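Local coordinates for putative uncharacterized protein (Trichoplax adhaerens, PDB 5OI9) that probably contributes to centriole assembly as a STIL-family protein, the crystallised part being its N-terminal domain, at residues L39-T44 with L346-N351; F71-S76 with I87-F92; N184-V189 with Y324-D329. All blocks are in the same frame, centred on the assembly; numbering follows the deposited sequence.

Contact 1: residues L39-T44 with L346-N351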
loop_
_atom_site.group_PDB
_atom_site.type_symbol
_atom_site.label_atom_id
_atom_site.label_comp_id
_atom_site.label_asym_id
_atom_site.label_seq_id
_atom_site.Cartn_x
_atom_site.Cartn_y
_atom_site.Cartn_z
ATOM N N LEU A 39 1.721 -8.529 7.931
ATOM C CA LEU A 39 0.544 -8.036 7.224
ATOM C C LEU A 39 -0.633 -8.948 7.551
ATOM O O LEU A 39 -0.563 -10.162 7.327
ATOM C CB LEU A 39 0.789 -7.982 5.715
ATOM C CG LEU A 39 -0.387 -7.508 4.855
ATOM C CD1 LEU A 39 -0.761 -6.075 5.202
ATOM C CD2 LEU A 39 -0.075 -7.642 3.369
ATOM N N THR A 40 -1.705 -8.367 8.083
ATOM C CA THR A 40 -2.884 -9.112 8.501
ATOM C C THR A 40 -3.991 -8.948 7.468
ATOM O O THR A 40 -4.268 -7.829 7.021
ATOM C CB THR A 40 -3.367 -8.634 9.873
ATOM O OG1 THR A 40 -2.410 -9.003 10.874
ATOM C CG2 THR A 40 -4.723 -9.239 10.224
ATOM N N ILE A 41 -4.620 -10.060 7.093
ATOM C CA ILE A 41 -5.735 -10.072 6.152
ATOM C C ILE A 41 -6.940 -10.683 6.857
ATOM O O ILE A 41 -6.862 -11.814 7.354
ATOM C CB ILE A 41 -5.396 -10.868 4.880
ATOM C CG1 ILE A 41 -4.050 -10.427 4.298
ATOM C CG2 ILE A 41 -6.506 -10.731 3.844
ATOM C CD1 ILE A 41 -4.018 -8.999 3.807
ATOM N N ASP A 42 -8.048 -9.946 6.901
ATOM C CA ASP A 42 -9.317 -10.450 7.420
ATOM C C ASP A 42 -10.315 -10.534 6.272
ATOM O O ASP A 42 -10.572 -9.532 5.598
ATOM C CB ASP A 42 -9.861 -9.554 8.534
ATOM C CG ASP A 42 -9.002 -9.584 9.783
ATOM O OD1 ASP A 42 -8.330 -10.608 10.023
ATOM O OD2 ASP A 42 -9.002 -8.584 10.529
ATOM N N ILE A 43 -10.874 -11.724 6.057
ATOM C CA ILE A 43 -11.789 -11.993 4.951
ATOM C C ILE A 43 -13.096 -12.512 5.533
ATOM O O ILE A 43 -13.103 -13.529 6.235
ATOM C CB ILE A 43 -11.203 -13.013 3.961
ATOM C CG1 ILE A 43 -9.774 -12.635 3.571
ATOM C CG2 ILE A 43 -12.085 -13.127 2.724
ATOM C CD1 ILE A 43 -9.140 -13.611 2.605
ATOM N N THR A 44 -14.198 -11.832 5.232
ATOM C CA THR A 44 -15.483 -12.249 5.777
ATOM C C THR A 44 -15.999 -13.490 5.060
ATOM O O THR A 44 -15.771 -13.688 3.862
ATOM C CB THR A 44 -16.520 -11.129 5.665
ATOM O OG1 THR A 44 -16.859 -10.923 4.285
ATOM C CG2 THR A 44 -15.974 -9.837 6.253
ATOM N N LEU A 346 -5.723 -14.209 8.007
ATOM C CA LEU A 346 -4.453 -14.714 7.507
ATOM C C LEU A 346 -3.338 -13.762 7.913
ATOM O O LEU A 346 -3.508 -12.539 7.871
ATOM C CB LEU A 346 -4.477 -14.875 5.984
ATOM C CG LEU A 346 -5.408 -15.956 5.434
ATOM C CD1 LEU A 346 -5.514 -15.870 3.918
ATOM C CD2 LEU A 346 -4.922 -17.333 5.865
ATOM N N GLN A 347 -2.203 -14.331 8.309
ATOM C CA GLN A 347 -1.027 -13.575 8.721
ATOM C C GLN A 347 0.065 -13.753 7.675
ATOM O O GLN A 347 0.407 -14.886 7.317
ATOM C CB GLN A 347 -0.531 -14.047 10.091
ATOM C CG GLN A 347 -1.575 -13.975 11.197
ATOM C CD GLN A 347 -1.746 -12.574 11.752
ATOM O OE1 GLN A 347 -0.956 -12.123 12.581
ATOM N NE2 GLN A 347 -2.785 -11.880 11.300
ATOM N N LEU A 348 0.600 -12.643 7.176
ATOM C CA LEU A 348 1.631 -12.677 6.142
ATOM C C LEU A 348 2.838 -11.889 6.632
ATOM O O LEU A 348 2.760 -10.669 6.807
ATOM C CB LEU A 348 1.110 -12.111 4.814
ATOM C CG LEU A 348 0.071 -12.928 4.029
ATOM C CD1 LEU A 348 -1.310 -12.848 4.662
ATOM C CD2 LEU A 348 -0.002 -12.498 2.569
ATOM N N VAL A 349 3.944 -12.589 6.866
ATOM C CA VAL A 349 5.221 -11.962 7.201
ATOM C C VAL A 349 6.190 -12.279 6.067
ATOM O O VAL A 349 6.970 -13.238 6.162
ATOM C CB VAL A 349 5.753 -12.441 8.562
ATOM C CG1 VAL A 349 7.039 -11.711 8.926
ATOM C CG2 VAL A 349 4.703 -12.236 9.647
ATOM N N PRO A 350 6.165 -11.516 4.981
ATOM C CA PRO A 350 6.965 -11.863 3.804
ATOM C C PRO A 350 8.417 -11.434 3.954
ATOM O O PRO A 350 8.753 -10.532 4.723
ATOM C CB PRO A 350 6.278 -11.081 2.680
ATOM C CG PRO A 350 5.721 -9.878 3.363
ATOM C CD PRO A 350 5.354 -10.304 4.765
ATOM N N ASN A 351 9.286 -12.103 3.194
ATOM C CA ASN A 351 10.693 -11.726 3.158
ATOM C C ASN A 351 11.226 -11.822 1.732
ATOM O O ASN A 351 10.505 -12.168 0.790
ATOM C CB ASN A 351 11.539 -12.566 4.132
ATOM C CG ASN A 351 11.611 -14.040 3.760
ATOM O OD1 ASN A 351 11.118 -14.470 2.719
ATOM N ND2 ASN A 351 12.245 -14.826 4.626
#
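The side-chain amide of Gln-347 comes up alongside Thr-40, both side chains leaving the same face of the sheet and pointing the same way. NE2 of Gln-347 donates to OG1 of Thr-40 at 2.9 Å, a bent bond (133° at the hydrogen) with the oxygen 32° out of the amide plane. A kink at the second torsion of the glutamine (chi2 -79°) turns its end back over the neighbouring strand, where NE2 also lies 3.4 Å from the methyl CG2 of Thr-40. The other face is apolar. There CG1 of Ile-41 meets CD1 of Leu-348 at 3.7 Å, and CB of Leu-39 lies 4.2 Å from CB of Leu-348.

Beneath these side chains is a regular antiparallel pairing of strand 39-44 with the last strand, 343-348, which brings together residues some 300 positions apart in a mixed sheet. Leu-39 with Leu-348 and Ile-41 with Leu-346 are hydrogen-bonded pairs, flanking the non-hydrogen-bonded pair of Thr-40 and Gln-347. N of Leu-39 reaches O of Leu-348 at 2.6 Å, while N of Leu-346 reaches O of Ile-41 at 2.7 Å.

Farther out, OE1 of Gln-347 accepts from ND2 of Asn-38, so both ends of the amide are engaged, which probably fixes its rotation. A leucine in its place would probably leave OG1 of Thr-40 and the amide of Asn-38 each without its glutamine mate. On the apolar face, Leu-39 and Leu-348 rest on Val-189 of strand 180-192, and Ile-41 packs against Ile-87 and Ile-89.

Contact 2: residues F71-S76 with I87-F92; sequences FFLLGS and INIDRF
Phe-92 presents its edge to one face of the Phe-71 ring in a T-shaped stack, the centroids 5.1 Å apart and the planes at 73°. Its CZ stands 3.7 Å above the Phe-71 plane, displaced toward the rim, while CD2 of Leu-73 lies at the Phe-92 edge. With CG of Phe-92 anti to the backbone N (chi1 165°), the ring extends along the strand pair to meet Phe-71. The guanidinium of Arg-91 has CB of Leu-74 centred over one face, 3.6 Å above it. OD1 of Asp-90 lies at its edge, in a salt bridge of 3.5 Å to NE of Arg-91; the stronger partner is Asp-117, bridged by NH2.

On the opposite side of the sheet from Arg-91, CB of Leu-73 packs 3.6 Å from CG2 of Ile-89. Between Leu-74 and Gly-75 the register slips by one residue: O of Leu-74 receives weak bonds from N of both Asp-90 and Arg-91. Just beyond, CA of Gly-75 comes within 3.1 Å of O of Asn-88, and a CB there would be crowded. Asp-90 and Arg-91 thus both face Leu-74, a classic beta bulge in the hairpin of strands 69-79 and 85-97.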
loop_
_atom_site.group_PDB
_atom_site.type_symbol
_atom_site.label_atom_id
_atom_site.label_comp_id
_atom_site.label_asym_id
_atom_site.label_seq_id
_atom_site.Cartn_x
_atom_site.Cartn_y
_atom_site.Cartn_z
ATOM N N PHE A 71 -12.363 -13.084 -10.655
ATOM C CA PHE A 71 -13.204 -12.079 -10.015
ATOM C C PHE A 71 -12.354 -11.069 -9.258
ATOM O O PHE A 71 -11.124 -11.071 -9.368
ATOM C CB PHE A 71 -14.202 -12.722 -9.046
ATOM C CG PHE A 71 -15.098 -13.748 -9.675
ATOM C CD1 PHE A 71 -16.013 -13.388 -10.651
ATOM C CD2 PHE A 71 -15.046 -15.071 -9.266
ATOM C CE1 PHE A 71 -16.845 -14.332 -11.223
ATOM C CE2 PHE A 71 -15.878 -16.020 -9.832
ATOM C CZ PHE A 71 -16.778 -15.650 -10.812
ATOM N N PHE A 72 -13.004 -10.211 -8.474
ATOM C CA PHE A 72 -12.320 -9.296 -7.576
ATOM C C PHE A 72 -12.930 -9.395 -6.187
ATOM O O PHE A 72 -14.144 -9.568 -6.041
ATOM C CB PHE A 72 -12.402 -7.836 -8.065
ATOM C CG PHE A 72 -11.692 -7.585 -9.362
ATOM C CD1 PHE A 72 -10.315 -7.437 -9.396
ATOM C CD2 PHE A 72 -12.401 -7.486 -10.549
ATOM C CE1 PHE A 72 -9.655 -7.204 -10.589
ATOM C CE2 PHE A 72 -11.748 -7.253 -11.746
ATOM C CZ PHE A 72 -10.373 -7.111 -11.766
ATOM N N LEU A 73 -12.078 -9.305 -5.175
ATOM C CA LEU A 73 -12.503 -8.962 -3.829
ATOM C C LEU A 73 -12.121 -7.511 -3.567
ATOM O O LEU A 73 -11.120 -7.012 -4.087
ATOM C CB LEU A 73 -11.864 -9.884 -2.787
ATOM C CG LEU A 73 -12.289 -11.356 -2.833
ATOM C CD1 LEU A 73 -11.622 -12.152 -1.724
ATOM C CD2 LEU A 73 -13.804 -11.485 -2.746
ATOM N N LEU A 74 -12.944 -6.822 -2.786
ATOM C CA LEU A 74 -12.710 -5.424 -2.458
ATOM C C LEU A 74 -12.514 -5.297 -0.957
ATOM O O LEU A 74 -13.297 -5.849 -0.175
ATOM C CB LEU A 74 -13.866 -4.535 -2.926
ATOM C CG LEU A 74 -14.178 -4.587 -4.421
ATOM C CD1 LEU A 74 -15.219 -3.545 -4.790
ATOM C CD2 LEU A 74 -12.913 -4.406 -5.246
ATOM N N GLY A 75 -11.469 -4.572 -0.561
ATOM C CA GLY A 75 -11.146 -4.402 0.839
ATOM C C GLY A 75 -10.788 -2.964 1.155
ATOM O O GLY A 75 -10.764 -2.098 0.279
ATOM N N SER A 76 -10.517 -2.728 2.435
ATOM C CA SER A 76 -10.053 -1.437 2.911
ATOM C C SER A 76 -8.768 -1.635 3.702
ATOM O O SER A 76 -8.562 -2.676 4.331
ATOM C CB SER A 76 -11.109 -0.743 3.782
ATOM O OG SER A 76 -11.410 -1.527 4.922
ATOM N N ILE A 87 -5.690 -5.426 6.206
ATOM C CA ILE A 87 -6.586 -5.323 5.059
ATOM C C ILE A 87 -7.886 -6.030 5.421
ATOM O O ILE A 87 -7.883 -7.226 5.734
ATOM C CB ILE A 87 -5.962 -5.929 3.792
ATOM C CG1 ILE A 87 -4.575 -5.333 3.534
ATOM C CG2 ILE A 87 -6.872 -5.712 2.591
ATOM C CD1 ILE A 87 -4.576 -3.831 3.389
ATOM N N ASN A 88 -8.995 -5.295 5.385
ATOM C CA ASN A 88 -10.311 -5.832 5.729
ATOM C C ASN A 88 -11.071 -6.088 4.431
ATOM O O ASN A 88 -11.568 -5.153 3.799
ATOM C CB ASN A 88 -11.069 -4.870 6.638
ATOM C CG ASN A 88 -12.344 -5.476 7.202
ATOM O OD1 ASN A 88 -12.413 -6.677 7.461
ATOM N ND2 ASN A 88 -13.361 -4.644 7.392
ATOM N N ILE A 89 -11.168 -7.355 4.042
ATOM C CA ILE A 89 -11.810 -7.759 2.795
ATOM C C ILE A 89 -13.230 -8.211 3.109
ATOM O O ILE A 89 -13.429 -9.187 3.844
ATOM C CB ILE A 89 -11.019 -8.876 2.096
ATOM C CG1 ILE A 89 -9.574 -8.437 1.851
ATOM C CG2 ILE A 89 -11.693 -9.276 0.794
ATOM C CD1 ILE A 89 -8.728 -9.479 1.149
ATOM N N ASP A 90 -14.223 -7.516 2.542
ATOM C CA ASP A 90 -15.615 -7.815 2.862
ATOM C C ASP A 90 -16.569 -7.655 1.681
ATOM O O ASP A 90 -17.788 -7.661 1.890
ATOM C CB ASP A 90 -16.095 -6.930 4.020
ATOM C CG ASP A 90 -16.132 -5.457 3.655
ATOM O OD1 ASP A 90 -15.378 -5.046 2.747
ATOM O OD2 ASP A 90 -16.914 -4.708 4.275
ATOM N N ARG A 91 -16.070 -7.520 0.455
ATOM C CA ARG A 91 -16.935 -7.307 -0.697
ATOM C C ARG A 91 -16.467 -8.156 -1.867
ATOM O O ARG A 91 -15.276 -8.173 -2.191
ATOM C CB ARG A 91 -16.962 -5.831 -1.104
ATOM C CG ARG A 91 -17.837 -4.958 -0.225
ATOM C CD ARG A 91 -17.560 -3.497 -0.503
ATOM N NE ARG A 91 -16.222 -3.123 -0.057
ATOM C CZ ARG A 91 -15.478 -2.187 -0.633
ATOM N NH1 ARG A 91 -15.934 -1.533 -1.693
ATOM N NH2 ARG A 91 -14.270 -1.914 -0.156
ATOM N N PHE A 92 -17.410 -8.852 -2.492
ATOM C CA PHE A 92 -17.164 -9.591 -3.720
ATOM C C PHE A 92 -17.662 -8.781 -4.908
ATOM O O PHE A 92 -18.704 -8.124 -4.834
ATOM C CB PHE A 92 -17.856 -10.955 -3.690
ATOM C CG PHE A 92 -17.945 -11.619 -5.034
ATOM C CD1 PHE A 92 -16.824 -12.187 -5.616
ATOM C CD2 PHE A 92 -19.149 -11.673 -5.717
ATOM C CE1 PHE A 92 -16.903 -12.796 -6.852
ATOM C CE2 PHE A 92 -19.234 -12.281 -6.954
ATOM C CZ PHE A 92 -18.110 -12.845 -7.523
#

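Contact 3: residues N184-V189 with Y324-D329; sequences NVTSGV and YCQASD
Segments 184-189 and 324-329 run antiparallel at 163°, their axes 4.6 Å apart at the closest. They belong to two long neighbouring strands, 180-192 and 322-334, of a mixed sheet. Val-185 with Asp-329 and Ser-187 with Ala-327 are antiparallel hydrogen-bonded pairs, each with two N-H...O bonds, the shortest link being N of Ser-187 to O of Ala-327 at 2.8 Å. Toward Tyr-324 the strands spread, and N of Val-189 makes only a weak bond of 3.4 Å to O of Cys-325. CA-H...O contacts fill in between, among them CA of Ser-328 to O of Val-185 at 3.1 Å.

Val-185, Ser-187 and Val-189 share one face, which turns to Met-344, Leu-346 and Leu-348 of strand 343-348. On the other, Thr-186 sits between two partners. With OG1 beside the backbone N (chi1 -64°), its hydroxyl lies 3.3 Å from CB of Ser-328, and the methyl CG2, anti to that N, turns to the amide of Gln-326. OE1 of Gln-326 has a weak bond to N of Phe-137. A water accepts from NE2 of Gln-326 at 3.0 Å and lies a long 3.4 Å from OG1 of Thr-186, a weak bridge between the strands.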
loop_
_atom_site.group_PDB
_atom_site.type_symbol
_atom_site.label_atom_id
_atom_site.label_comp_id
_atom_site.label_asym_id
_atom_site.label_seq_id
_atom_site.Cartn_x
_atom_site.Cartn_y
_atom_site.Cartn_z
ATOM N N ASN A 184 -10.439 -23.715 -0.039
ATOM C CA ASN A 184 -9.053 -23.463 0.337
ATOM C C ASN A 184 -8.675 -22.080 -0.181
ATOM O O ASN A 184 -8.625 -21.856 -1.395
ATOM C CB ASN A 184 -8.118 -24.531 -0.221
ATOM C CG ASN A 184 -6.665 -24.268 0.132
ATOM O OD1 ASN A 184 -5.884 -23.812 -0.703
ATOM N ND2 ASN A 184 -6.299 -24.544 1.377
ATOM N N VAL A 185 -8.417 -21.155 0.737
ATOM C CA VAL A 185 -8.107 -19.772 0.397
ATOM C C VAL A 185 -6.611 -19.564 0.580
ATOM O O VAL A 185 -6.087 -19.718 1.688
ATOM C CB VAL A 185 -8.911 -18.788 1.262
ATOM C CG1 VAL A 185 -8.598 -17.351 0.872
ATOM C CG2 VAL A 185 -10.398 -19.071 1.155
ATOM N N THR A 186 -5.921 -19.232 -0.507
ATOM C CA THR A 186 -4.508 -18.875 -0.475
ATOM C C THR A 186 -4.365 -17.413 -0.871
ATOM O O THR A 186 -4.946 -16.979 -1.872
ATOM C CB THR A 186 -3.682 -19.761 -1.414
ATOM O OG1 THR A 186 -3.734 -21.121 -0.966
ATOM C CG2 THR A 186 -2.233 -19.301 -1.444
ATOM N N SER A 187 -3.596 -16.657 -0.090
ATOM C CA SER A 187 -3.391 -15.233 -0.319
ATOM C C SER A 187 -1.905 -14.952 -0.485
ATOM O O SER A 187 -1.089 -15.413 0.320
ATOM C CB SER A 187 -3.951 -14.401 0.837
ATOM O OG SER A 187 -3.204 -14.616 2.023
ATOM N N GLY A 188 -1.560 -14.193 -1.517
ATOM C CA GLY A 188 -0.183 -13.809 -1.754
ATOM C C GLY A 188 -0.067 -12.310 -1.928
ATOM O O GLY A 188 -0.972 -11.650 -2.438
ATOM N N VAL A 189 1.072 -11.776 -1.489
ATOM C CA VAL A 189 1.322 -10.340 -1.517
ATOM C C VAL A 189 2.757 -10.089 -1.962
ATOM O O VAL A 189 3.650 -10.912 -1.744
ATOM C CB VAL A 189 1.055 -9.689 -0.137
ATOM C CG1 VAL A 189 2.123 -10.099 0.871
ATOM C CG2 VAL A 189 0.966 -8.173 -0.256
ATOM N N TYR A 324 7.894 -10.955 -0.490
ATOM C CA TYR A 324 6.710 -11.697 -0.896
ATOM C C TYR A 324 6.581 -12.938 -0.030
ATOM O O TYR A 324 7.575 -13.448 0.498
ATOM C CB TYR A 324 6.771 -12.091 -2.376
ATOM C CG TYR A 324 7.837 -13.113 -2.689
ATOM C CD1 TYR A 324 9.179 -12.752 -2.749
ATOM C CD2 TYR A 324 7.505 -14.438 -2.925
ATOM C CE1 TYR A 324 10.156 -13.685 -3.036
ATOM C CE2 TYR A 324 8.472 -15.376 -3.223
ATOM C CZ TYR A 324 9.798 -14.996 -3.272
ATOM O OH TYR A 324 10.767 -15.929 -3.561
ATOM N N CYS A 325 5.341 -13.401 0.125
ATOM C CA CYS A 325 5.060 -14.700 0.730
ATOM C C CYS A 325 3.581 -15.015 0.572
ATOM O O CYS A 325 2.820 -14.192 0.051
ATOM C CB CYS A 325 5.441 -14.736 2.209
ATOM S SG CYS A 325 4.228 -13.993 3.311
ATOM N N GLN A 326 3.162 -16.197 1.014
ATOM C CA GLN A 326 1.763 -16.571 0.928
ATOM C C GLN A 326 1.321 -17.202 2.239
ATOM O O GLN A 326 2.135 -17.659 3.047
ATOM C CB GLN A 326 1.503 -17.533 -0.234
ATOM C CG GLN A 326 2.130 -18.900 -0.053
ATOM C CD GLN A 326 1.570 -19.927 -1.014
ATOM O OE1 GLN A 326 1.658 -19.771 -2.232
ATOM N NE2 GLN A 326 0.979 -20.986 -0.469
ATOM N N ALA A 327 0.007 -17.209 2.438
ATOM C CA ALA A 327 -0.620 -17.883 3.562
ATOM C C ALA A 327 -1.912 -18.517 3.073
ATOM O O ALA A 327 -2.524 -18.047 2.111
ATOM C CB ALA A 327 -0.896 -16.921 4.724
ATOM N N SER A 328 -2.316 -19.600 3.729
ATOM C CA SER A 328 -3.503 -20.316 3.294
ATOM C C SER A 328 -4.183 -20.963 4.488
ATOM O O SER A 328 -3.547 -21.269 5.501
ATOM C CB SER A 328 -3.172 -21.376 2.235
ATOM O OG SER A 328 -2.245 -22.323 2.728
ATOM N N ASP A 329 -5.490 -21.160 4.351
ATOM C CA ASP A 329 -6.285 -21.824 5.369
ATOM C C ASP A 329 -7.560 -22.331 4.712
ATOM O O ASP A 329 -7.998 -21.803 3.687
ATOM C CB ASP A 329 -6.597 -20.879 6.536
ATOM C CG ASP A 329 -7.096 -21.610 7.768
ATOM O OD1 ASP A 329 -7.361 -22.828 7.682
ATOM O OD2 ASP A 329 -7.216 -20.961 8.830
HETATM O O HOH W 1 -0.907 -22.884 -1.770
#

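How the contacts relate
All three contacts pair antiparallel strands of one mixed sheet. Contact 1 is buried, with an apolar face of leucine and isoleucine and one polar pair on the other; contacts 2 and 3 are partly buried, with Arg-91, Ser-76 and Asn-88 toward the margin of the one and exposed Ser-328 and Asp-329 in the other. Contacts 1 and 2 are continuous through the parallel neighbours 39-44 and 85-97, where O of Asp-42 probably hydrogen-bonds N of Ile-89. Contact 3 instead lies against contact 1, through Pro-350 on Cys-325 and a probable backbone bond of Asn-351 to Tyr-324, and stays about 7 Å from contact 2 at the nearest atoms. Of the three, contact 2 has the bulged register.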